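Local coordinates for protein 4-oxalmesaconate hydratase (Pseudomonas putida, PDB 5CGZ) that catalyses the zinc-dependent hydration of the enol form of oxalomesaconate to 4-carboxy-4-hydroxy-2-oxoadipate, the third step of gallate degradation, at residues Ser11-Phe14 against Val15-Gly19; Ser177-Asp180 against Lys181-Ala185; Leu204-Gly207 against Val208-Lys211. One frame throughout, in Å; residues are numbered along the deposited sequence.

Contact 1: Ser11-Phe14 against Val15-Gly19. With ZN (zinc ion), chain C.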
ATOM      1  N   SER A  11      -4.867   7.665 -30.183  1.00 34.68           N
ATOM      2  CA  SER A  11      -5.137   6.684 -31.233  1.00 37.72           C
ATOM      3  C   SER A  11      -4.116   5.539 -31.305  1.00 36.12           C
ATOM      4  O   SER A  11      -4.487   4.426 -31.644  1.00 38.15           O
ATOM      5  CB  SER A  11      -5.241   7.385 -32.599  1.00 37.00           C
ATOM      6  OG  SER A  11      -4.084   8.150 -32.895  1.00 41.63           O
ATOM      7  N   ALA A  12      -2.851   5.779 -30.959  1.00 33.02           N
ATOM      8  CA  ALA A  12      -1.836   4.722 -31.081  1.00 38.51           C
ATOM      9  C   ALA A  12      -1.839   3.708 -29.926  1.00 39.30           C
ATOM     10  O   ALA A  12      -1.337   2.586 -30.057  1.00 35.01           O
ATOM     11  CB  ALA A  12      -0.446   5.341 -31.211  1.00 38.38           C
ATOM     12  N   ASP A  13      -2.409   4.098 -28.797  1.00 34.88           N
ATOM     13  CA  ASP A  13      -2.303   3.279 -27.600  1.00 33.52           C
ATOM     14  C   ASP A  13      -2.850   1.864 -27.754  1.00 36.11           C
ATOM     15  O   ASP A  13      -2.239   0.921 -27.261  1.00 33.90           O
ATOM     16  CB  ASP A  13      -2.993   3.983 -26.437  1.00 30.26           C
ATOM     17  CG  ASP A  13      -2.122   5.064 -25.834  1.00 35.41           C
ATOM     18  OD1 ASP A  13      -2.557   6.233 -25.779  1.00 34.13           O
ATOM     19  OD2 ASP A  13      -0.993   4.728 -25.416  1.00 43.03           O
ATOM     20  N   PHE A  14      -3.982   1.694 -28.433  1.00 31.62           N
ATOM     21  CA  PHE A  14      -4.550   0.356 -28.520  1.00 34.60           C
ATOM     22  C   PHE A  14      -3.636  -0.556 -29.332  1.00 32.93           C
ATOM     23  O   PHE A  14      -3.667  -1.770 -29.161  1.00 34.60           O
ATOM     24  CB  PHE A  14      -5.981   0.374 -29.109  1.00 32.51           C
ATOM     25  CG  PHE A  14      -6.045   0.613 -30.603  1.00 32.98           C
ATOM     26  CD1 PHE A  14      -6.131   1.902 -31.115  1.00 32.94           C
ATOM     27  CD2 PHE A  14      -6.069  -0.456 -31.490  1.00 30.61           C
ATOM     28  CE1 PHE A  14      -6.212   2.123 -32.494  1.00 35.75           C
ATOM     29  CE2 PHE A  14      -6.148  -0.248 -32.872  1.00 35.94           C
ATOM     30  CZ  PHE A  14      -6.219   1.046 -33.376  1.00 33.09           C
ATOM     31  N   VAL A  15      -2.803   0.025 -30.192  1.00 34.31           N
ATOM     32  CA  VAL A  15      -1.899  -0.787 -31.003  1.00 33.58           C
ATOM     33  C   VAL A  15      -0.736  -1.312 -30.153  1.00 35.29           C
ATOM     34  O   VAL A  15      -0.491  -2.511 -30.124  1.00 35.25           O
ATOM     35  CB  VAL A  15      -1.353   0.000 -32.229  1.00 37.45           C
ATOM     36  CG1 VAL A  15      -0.342  -0.842 -33.007  1.00 34.08           C
ATOM     37  CG2 VAL A  15      -2.501   0.417 -33.140  1.00 35.65           C
ATOM     38  N   TRP A  16      -0.043  -0.428 -29.439  1.00 36.48           N
ATOM     39  CA  TRP A  16       1.070  -0.864 -28.586  1.00 34.12           C
ATOM     40  C   TRP A  16       0.629  -1.831 -27.494  1.00 34.45           C
ATOM     41  O   TRP A  16       1.319  -2.813 -27.204  1.00 33.80           O
ATOM     42  CB  TRP A  16       1.759   0.320 -27.901  1.00 34.01           C
ATOM     43  CG  TRP A  16       2.154   1.481 -28.766  1.00 36.84           C
ATOM     44  CD1 TRP A  16       1.733   2.775 -28.636  1.00 36.03           C
ATOM     45  CD2 TRP A  16       3.081   1.469 -29.860  1.00 37.44           C
ATOM     46  NE1 TRP A  16       2.332   3.565 -29.592  1.00 38.59           N
ATOM     47  CE2 TRP A  16       3.160   2.788 -30.356  1.00 38.29           C
ATOM     48  CE3 TRP A  16       3.852   0.471 -30.468  1.00 39.12           C
ATOM     49  CZ2 TRP A  16       3.972   3.135 -31.437  1.00 37.41           C
ATOM     50  CZ3 TRP A  16       4.661   0.817 -31.539  1.00 38.64           C
ATOM     51  CH2 TRP A  16       4.712   2.137 -32.014  1.00 41.73           C
ATOM     52  N   ARG A  17      -0.518  -1.543 -26.886  1.00 30.88           N
ATOM     53  CA  ARG A  17      -0.877  -2.130 -25.590  1.00 32.59           C
ATOM     54  C   ARG A  17      -1.956  -3.200 -25.654  1.00 33.84           C
ATOM     55  O   ARG A  17      -2.106  -3.971 -24.709  1.00 30.53           O
ATOM     56  CB  ARG A  17      -1.340  -1.020 -24.629  1.00 30.34           C
ATOM     57  CG  ARG A  17      -0.382   0.140 -24.599  1.00 31.30           C
ATOM     58  CD  ARG A  17      -0.691   1.220 -23.566  1.00 29.78           C
ATOM     59  NE  ARG A  17       0.070   2.388 -23.992  1.00 36.26           N
ATOM     60  CZ  ARG A  17       1.391   2.486 -23.878  1.00 36.37           C
ATOM     61  NH1 ARG A  17       2.085   1.515 -23.286  1.00 32.05           N
ATOM     62  NH2 ARG A  17       2.011   3.558 -24.338  1.00 37.84           N
ATOM     63  N   ALA A  18      -2.716  -3.239 -26.748  1.00 29.61           N
ATOM     64  CA  ALA A  18      -3.868  -4.138 -26.837  1.00 29.77           C
ATOM     65  C   ALA A  18      -3.964  -4.892 -28.165  1.00 33.12           C
ATOM     66  O   ALA A  18      -4.920  -5.641 -28.378  1.00 33.98           O
ATOM     67  CB  ALA A  18      -5.158  -3.347 -26.605  1.00 29.40           C
ATOM     68  N   GLY A  19      -2.996  -4.682 -29.059  1.00 30.87           N
ATOM     69  CA  GLY A  19      -3.046  -5.281 -30.383  1.00 33.21           C
ATOM     70  C   GLY A  19      -3.211  -6.792 -30.335  1.00 35.63           C
ATOM     71  O   GLY A  19      -4.048  -7.361 -31.043  1.00 35.44           O
TER
HETATM   72 ZN    ZN C 301      -1.322   7.596 -25.002  1.00 35.03          ZN
HETATM   73  O   HOH W   1       1.032   6.871 -25.382  1.00 47.84           O

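Contact 2: Ser177-Asp180 against Lys181-Ala185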
ATOM      1  N   SER A 177      -0.004 -16.793 -30.865  1.00 37.00           N
ATOM      2  CA  SER A 177      -0.646 -17.169 -32.129  1.00 36.10           C
ATOM      3  C   SER A 177      -1.030 -15.975 -33.003  1.00 38.26           C
ATOM      4  O   SER A 177      -1.365 -16.152 -34.170  1.00 38.41           O
ATOM      5  CB  SER A 177      -1.893 -18.021 -31.860  1.00 32.32           C
ATOM      6  OG  SER A 177      -2.892 -17.261 -31.197  1.00 33.18           O
ATOM      7  N   VAL A 178      -0.977 -14.758 -32.463  1.00 34.55           N
ATOM      8  CA  VAL A 178      -1.301 -13.594 -33.285  1.00 30.42           C
ATOM      9  C   VAL A 178      -0.203 -12.546 -33.294  1.00 34.15           C
ATOM     10  O   VAL A 178      -0.447 -11.402 -33.678  1.00 32.91           O
ATOM     11  CB  VAL A 178      -2.617 -12.909 -32.829  1.00 33.18           C
ATOM     12  CG1 VAL A 178      -3.813 -13.832 -33.084  1.00 27.62           C
ATOM     13  CG2 VAL A 178      -2.535 -12.486 -31.351  1.00 30.37           C
ATOM     14  N   TRP A 179       1.006 -12.919 -32.893  1.00 35.40           N
ATOM     15  CA  TRP A 179       2.068 -11.917 -32.837  1.00 36.08           C
ATOM     16  C   TRP A 179       2.287 -11.242 -34.199  1.00 36.00           C
ATOM     17  O   TRP A 179       2.497 -10.027 -34.259  1.00 34.13           O
ATOM     18  CB  TRP A 179       3.399 -12.511 -32.332  1.00 34.20           C
ATOM     19  CG  TRP A 179       4.483 -11.489 -32.446  1.00 36.40           C
ATOM     20  CD1 TRP A 179       5.513 -11.480 -33.343  1.00 36.34           C
ATOM     21  CD2 TRP A 179       4.595 -10.273 -31.691  1.00 33.04           C
ATOM     22  NE1 TRP A 179       6.276 -10.346 -33.174  1.00 37.11           N
ATOM     23  CE2 TRP A 179       5.736  -9.591 -32.168  1.00 33.27           C
ATOM     24  CE3 TRP A 179       3.851  -9.706 -30.649  1.00 34.52           C
ATOM     25  CZ2 TRP A 179       6.149  -8.365 -31.641  1.00 33.53           C
ATOM     26  CZ3 TRP A 179       4.259  -8.486 -30.126  1.00 32.57           C
ATOM     27  CH2 TRP A 179       5.397  -7.827 -30.628  1.00 33.01           C
ATOM     28  N   ASP A 180       2.221 -12.006 -35.289  1.00 34.33           N
ATOM     29  CA  ASP A 180       2.466 -11.424 -36.615  1.00 36.47           C
ATOM     30  C   ASP A 180       1.483 -10.297 -36.918  1.00 36.68           C
ATOM     31  O   ASP A 180       1.859  -9.277 -37.497  1.00 36.43           O
ATOM     32  CB  ASP A 180       2.391 -12.492 -37.713  1.00 38.53           C
ATOM     33  CG  ASP A 180       3.573 -13.457 -37.673  1.00 47.71           C
ATOM     34  OD1 ASP A 180       4.575 -13.161 -36.980  1.00 46.14           O
ATOM     35  OD2 ASP A 180       3.499 -14.511 -38.343  1.00 49.97           O
ATOM     36  N   LYS A 181       0.227 -10.486 -36.523  1.00 33.23           N
ATOM     37  CA  LYS A 181      -0.777  -9.446 -36.697  1.00 34.47           C
ATOM     38  C   LYS A 181      -0.457  -8.235 -35.823  1.00 38.10           C
ATOM     39  O   LYS A 181      -0.500  -7.102 -36.302  1.00 33.44           O
ATOM     40  CB  LYS A 181      -2.177  -9.983 -36.380  1.00 36.68           C
ATOM     41  CG  LYS A 181      -2.756 -10.849 -37.483  1.00 39.20           C
ATOM     42  CD  LYS A 181      -4.123 -11.399 -37.101  1.00 41.37           C
ATOM     43  CE  LYS A 181      -4.781 -12.123 -38.277  1.00 33.15           C
ATOM     44  NZ  LYS A 181      -6.114 -12.673 -37.885  1.00 37.99           N
ATOM     45  N   LYS A 182      -0.119  -8.458 -34.550  1.00 35.19           N
ATOM     46  CA  LYS A 182       0.171  -7.311 -33.694  1.00 34.45           C
ATOM     47  C   LYS A 182       1.352  -6.529 -34.255  1.00 32.05           C
ATOM     48  O   LYS A 182       1.338  -5.296 -34.284  1.00 33.33           O
ATOM     49  CB  LYS A 182       0.468  -7.713 -32.243  1.00 33.04           C
ATOM     50  CG  LYS A 182       0.896  -6.498 -31.402  1.00 32.17           C
ATOM     51  CD  LYS A 182       0.988  -6.772 -29.904  1.00 32.49           C
ATOM     52  CE  LYS A 182       1.148  -5.442 -29.148  1.00 33.83           C
ATOM     53  NZ  LYS A 182       1.102  -5.598 -27.660  1.00 32.81           N
ATOM     54  N   TYR A 183       2.370  -7.243 -34.710  1.00 32.21           N
ATOM     55  CA  TYR A 183       3.561  -6.569 -35.212  1.00 33.13           C
ATOM     56  C   TYR A 183       3.295  -5.833 -36.532  1.00 38.18           C
ATOM     57  O   TYR A 183       3.839  -4.750 -36.771  1.00 35.56           O
ATOM     58  CB  TYR A 183       4.715  -7.558 -35.392  1.00 37.47           C
ATOM     59  CG  TYR A 183       5.998  -6.845 -35.746  1.00 43.18           C
ATOM     60  CD1 TYR A 183       6.620  -6.007 -34.824  1.00 36.87           C
ATOM     61  CD2 TYR A 183       6.567  -6.974 -37.010  1.00 41.81           C
ATOM     62  CE1 TYR A 183       7.787  -5.333 -35.142  1.00 38.76           C
ATOM     63  CE2 TYR A 183       7.736  -6.298 -37.340  1.00 36.92           C
ATOM     64  CZ  TYR A 183       8.335  -5.479 -36.402  1.00 41.80           C
ATOM     65  OH  TYR A 183       9.487  -4.811 -36.720  1.00 44.06           O
ATOM     66  N   ALA A 184       2.465  -6.417 -37.390  1.00 35.44           N
ATOM     67  CA  ALA A 184       2.074  -5.730 -38.620  1.00 37.32           C
ATOM     68  C   ALA A 184       1.289  -4.464 -38.292  1.00 39.19           C
ATOM     69  O   ALA A 184       1.472  -3.429 -38.932  1.00 38.97           O
ATOM     70  CB  ALA A 184       1.258  -6.652 -39.521  1.00 31.47           C
ATOM     71  N   ALA A 185       0.426  -4.533 -37.283  1.00 36.68           N
ATOM     72  CA  ALA A 185      -0.295  -3.334 -36.850  1.00 34.51           C
ATOM     73  C   ALA A 185       0.689  -2.302 -36.294  1.00 38.23           C
ATOM     74  O   ALA A 185       0.575  -1.104 -36.552  1.00 35.42           O
ATOM     75  CB  ALA A 185      -1.348  -3.684 -35.808  1.00 27.73           C
TER

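Contact 3: Leu204-Gly207 against Val208-Lys211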
ATOM      1  N   LEU A 204       8.030 -10.126 -25.492  1.00 29.07           N
ATOM      2  CA  LEU A 204       8.947 -11.228 -25.245  1.00 28.98           C
ATOM      3  C   LEU A 204       9.188 -11.402 -23.747  1.00 31.00           C
ATOM      4  O   LEU A 204       9.227 -12.531 -23.252  1.00 31.14           O
ATOM      5  CB  LEU A 204      10.274 -11.007 -25.984  1.00 31.92           C
ATOM      6  CG  LEU A 204      10.253 -11.173 -27.508  1.00 32.98           C
ATOM      7  CD1 LEU A 204      11.522 -10.589 -28.136  1.00 29.70           C
ATOM      8  CD2 LEU A 204      10.080 -12.644 -27.910  1.00 28.20           C
ATOM      9  N   GLN A 205       9.339 -10.292 -23.023  1.00 28.23           N
ATOM     10  CA  GLN A 205       9.546 -10.366 -21.577  1.00 28.02           C
ATOM     11  C   GLN A 205       8.319 -10.959 -20.883  1.00 26.34           C
ATOM     12  O   GLN A 205       8.430 -11.853 -20.047  1.00 29.65           O
ATOM     13  CB  GLN A 205       9.862  -8.976 -20.997  1.00 25.62           C
ATOM     14  CG  GLN A 205      11.233  -8.416 -21.415  1.00 26.77           C
ATOM     15  CD  GLN A 205      12.378  -9.338 -21.033  1.00 32.66           C
ATOM     16  OE1 GLN A 205      12.705 -10.274 -21.767  1.00 32.31           O
ATOM     17  NE2 GLN A 205      12.988  -9.083 -19.879  1.00 30.35           N
ATOM     18  N   ARG A 206       7.142 -10.457 -21.233  1.00 27.21           N
ATOM     19  CA  ARG A 206       5.915 -10.971 -20.630  1.00 30.83           C
ATOM     20  C   ARG A 206       5.713 -12.423 -21.038  1.00 28.86           C
ATOM     21  O   ARG A 206       5.173 -13.214 -20.271  1.00 27.36           O
ATOM     22  CB  ARG A 206       4.703 -10.119 -21.028  1.00 26.56           C
ATOM     23  CG  ARG A 206       4.804  -8.656 -20.573  1.00 27.22           C
ATOM     24  CD  ARG A 206       5.165  -8.537 -19.096  1.00 28.56           C
ATOM     25  NE  ARG A 206       5.138  -7.137 -18.662  1.00 32.40           N
ATOM     26  CZ  ARG A 206       5.461  -6.713 -17.443  1.00 28.38           C
ATOM     27  NH1 ARG A 206       5.836  -7.580 -16.506  1.00 26.91           N
ATOM     28  NH2 ARG A 206       5.402  -5.418 -17.159  1.00 29.80           N
ATOM     29  N   GLY A 207       6.168 -12.774 -22.239  1.00 30.40           N
ATOM     30  CA  GLY A 207       6.098 -14.153 -22.695  1.00 31.05           C
ATOM     31  C   GLY A 207       6.880 -15.084 -21.782  1.00 30.88           C
ATOM     32  O   GLY A 207       6.382 -16.135 -21.370  1.00 30.06           O
ATOM     33  N   VAL A 208       8.111 -14.699 -21.462  1.00 29.24           N
ATOM     34  CA  VAL A 208       8.941 -15.507 -20.569  1.00 27.56           C
ATOM     35  C   VAL A 208       8.307 -15.603 -19.185  1.00 29.07           C
ATOM     36  O   VAL A 208       8.279 -16.674 -18.582  1.00 30.17           O
ATOM     37  CB  VAL A 208      10.380 -14.935 -20.449  1.00 31.79           C
ATOM     38  CG1 VAL A 208      11.140 -15.599 -19.293  1.00 25.81           C
ATOM     39  CG2 VAL A 208      11.141 -15.121 -21.766  1.00 27.34           C
ATOM     40  N   GLN A 209       7.777 -14.486 -18.685  1.00 28.23           N
ATOM     41  CA  GLN A 209       7.167 -14.472 -17.355  1.00 31.07           C
ATOM     42  C   GLN A 209       5.890 -15.313 -17.309  1.00 30.35           C
ATOM     43  O   GLN A 209       5.652 -16.023 -16.340  1.00 27.95           O
ATOM     44  CB  GLN A 209       6.873 -13.040 -16.907  1.00 30.69           C
ATOM     45  CG  GLN A 209       8.132 -12.168 -16.795  1.00 27.31           C
ATOM     46  CD  GLN A 209       7.805 -10.690 -16.619  1.00 33.51           C
ATOM     47  OE1 GLN A 209       6.652 -10.318 -16.399  1.00 31.37           O
ATOM     48  NE2 GLN A 209       8.824  -9.842 -16.720  1.00 30.18           N
ATOM     49  N   ALA A 210       5.068 -15.223 -18.351  1.00 28.07           N
ATOM     50  CA  ALA A 210       3.871 -16.050 -18.440  1.00 31.53           C
ATOM     51  C   ALA A 210       4.252 -17.535 -18.446  1.00 31.93           C
ATOM     52  O   ALA A 210       3.651 -18.347 -17.735  1.00 33.40           O
ATOM     53  CB  ALA A 210       3.061 -15.694 -19.692  1.00 26.87           C
ATOM     54  N   LYS A 211       5.267 -17.879 -19.236  1.00 31.07           N
ATOM     55  CA  LYS A 211       5.750 -19.256 -19.282  1.00 27.70           C
ATOM     56  C   LYS A 211       6.189 -19.711 -17.892  1.00 31.46           C
ATOM     57  O   LYS A 211       5.861 -20.818 -17.454  1.00 31.39           O
ATOM     58  CB  LYS A 211       6.903 -19.400 -20.285  1.00 26.90           C
ATOM     59  CG  LYS A 211       7.441 -20.829 -20.383  1.00 29.05           C
ATOM     60  CD  LYS A 211       6.299 -21.797 -20.743  1.00 32.07           C
ATOM     61  CE  LYS A 211       6.770 -23.243 -20.827  1.00 37.72           C
ATOM     62  NZ  LYS A 211       7.796 -23.429 -21.886  1.00 30.34           N
TER

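Contact 1: Ser11-Phe14 against Val15-Gly19
D13 and R17, one helical turn apart, run side by side and point the same way, joined by a salt bridge. R17 NE donates to D13 OD2 at 2.9 Å, nearly straight at 166° and within the guanidinium plane, while the oxygen is met on its anti side, somewhat out of the carboxylate plane. R17 NH2 adds a weak bond to the same OD2. With R17 CG beside its backbone N (chi1 -49°) and the chain extended from CG to NE, the guanidinium is carried back along the helix to the carboxylate.

The metal takes the other oxygen: D13 OD1 binds the zinc ion at 2.0 Å, and a water lies 2.5 Å from the ion as a further ligand. The carboxylate is thus divided between metal and arginine, which fixes its rotation. H10, E44 and H123 supply the remaining protein ligands, and R17 NH1 is itself positioned by Y199 OH and E158 O.

Apolar contacts gather away from the metal. V15 CG2 sits over one face of the F14 ring, 3.8 Å from its centroid, a CH-pi contact. F14 CG lies between its own backbone N and carbonyl carbon (chi1 75°), a rotamer that sets the ring beside V15 N with one face to V15 CG2; the ring also packs on helix 56-74. A12 CB packs against W16 CD1 at 4.2 Å.

Among the backbone bonds, A12 O accepts V15 N at 3.0 Å and, weakly, W16 N, while D13 O takes R17 N and F14 O takes A18 N.

The arrangement belongs to the N-terminal part of helix 13-27 in the beta-alpha-beta unit formed with strands 3-8 and 31-36, where a metal-binding histidine and aspartate follow the first strand, as in the zinc site of the MshB/PIG-L family.

Contact 2: Ser177-Asp180 against Lys181-Ala185
W179 is crossed obliquely by two side chains of the next helical turn, Y183 and K182. The carbonyl oxygens of the first turn are each taken by the amide four residues on. K182 N reaches V178 O at 3.1 Å, Y183 N reaches W179 O at 2.8 Å and A184 N reaches D180 O at 2.9 Å. The first two are nearly straight at the hydrogen; the last bends a little more. Further along, A185 N donates to K181 O.

Both lysine ammonium groups find anions beyond this turn. K182, extended to its end, sends NZ to a salt bridge with E226 OE2 and a hydrogen bond to W16 O, whereas K181 NZ pairs with E27 OE2 of helix 13-27. At the N-terminal end, D180 N and S177 O hold a glycerol, probably from the crystallisation liquor.

The side chains pack through carbon atoms. Y183 CB makes an off-centre CH-pi contact with the W179 indole, 4.2 Å from the centroid of the five-membered ring. The tyrosine ring and the indole are roughly parallel (26°) but offset too far to stack. On the six-membered part of the indole, W179 CZ3 touches K182 CD at 3.7 Å, so the lysine's methylene chain passes the tryptophan on its way to E226. W179 CG is anti to the backbone N (chi1 173°), which lets the indole reach along the helix toward these partners; Y224 stacks on the indole, and T200 and A203 also touch it.

The contact spans V178 at the N-cap and most of the short helix 179-186, which lies among helices 13-27, 56-74 and 193-212.

Contact 3: Leu204-Gly207 against Val208-Lys211
R206 and Q209 lie side by side on helix 193-212, pointing the same way and joined by a side-chain hydrogen bond. R206 NH1 donates to Q209 OE1 at 2.9 Å, with an N-H...O angle of 150°. The bond lies in the carbonyl plane on a lone pair of the amide oxygen and close to the guanidinium plane, although the two flat groups are turned 82° to each other. R206 CD also approaches Q209 OE1, at 3.6 Å. The arginine bends at chi2 (-50°), which turns its guanidinium toward Q209, one turn further on, while Q209 extends beyond CG.

Along the backbone run regular i to i+4 bonds: V208 N to L204 O, Q209 N to Q205 O, A210 N to R206 O at 2.8 Å and K211 N to G207 O. Side chains lean on the same oxygens, Q209 CG lying 3.3 Å from Q205 O and V208 CG2 3.5 Å from L204 O.

The second shell mixes salt bridges and hydrogen bonds, several of them to a second subunit. R206 NH2 forms salt bridges with E158 of its own chain and with E163 of the second subunit, so NH2 has two carboxylate partners while NH1 holds Q209. Q209 NE2 is bonded to Y198 OH of the second subunit, and Q205 OE1 accepts from R201 NE there. A leucine in place of Q209 would probably leave R206 NH1 without this acceptor and Y198 of the second subunit without its amide partner. K211 NZ turns away to R220 O.

In the fold, this part of helix 193-212 rests R206 and A210 against strands 171-174 and 225-230, with F172 touching R206, Q209 and A210; the second subunit packs on L204, Q205, V208 and Q209, and V235 of a third meets A210.

The centres of contacts 1, 2 and 3 lie about 5, 15 and 19 Å from the centre of the chain: contact 1 is core, contact 2 partly buried, and contact 3, though largely buried, takes its cover partly from other subunits. Each joins successive turns of a single helix. Contacts 1 and 2 touch directly, through W16 O and K182 NZ and through V15 against A185, tying helix 13-27 to helix 179-186. Contact 3 touches neither, but its helix 193-212 follows 179-186 in the chain. Their chemistry follows their place: a carboxylate shared between zinc and arginine, aromatic packing flanked by lysine salt bridges, and an arginine-glutamine pair at a subunit interface.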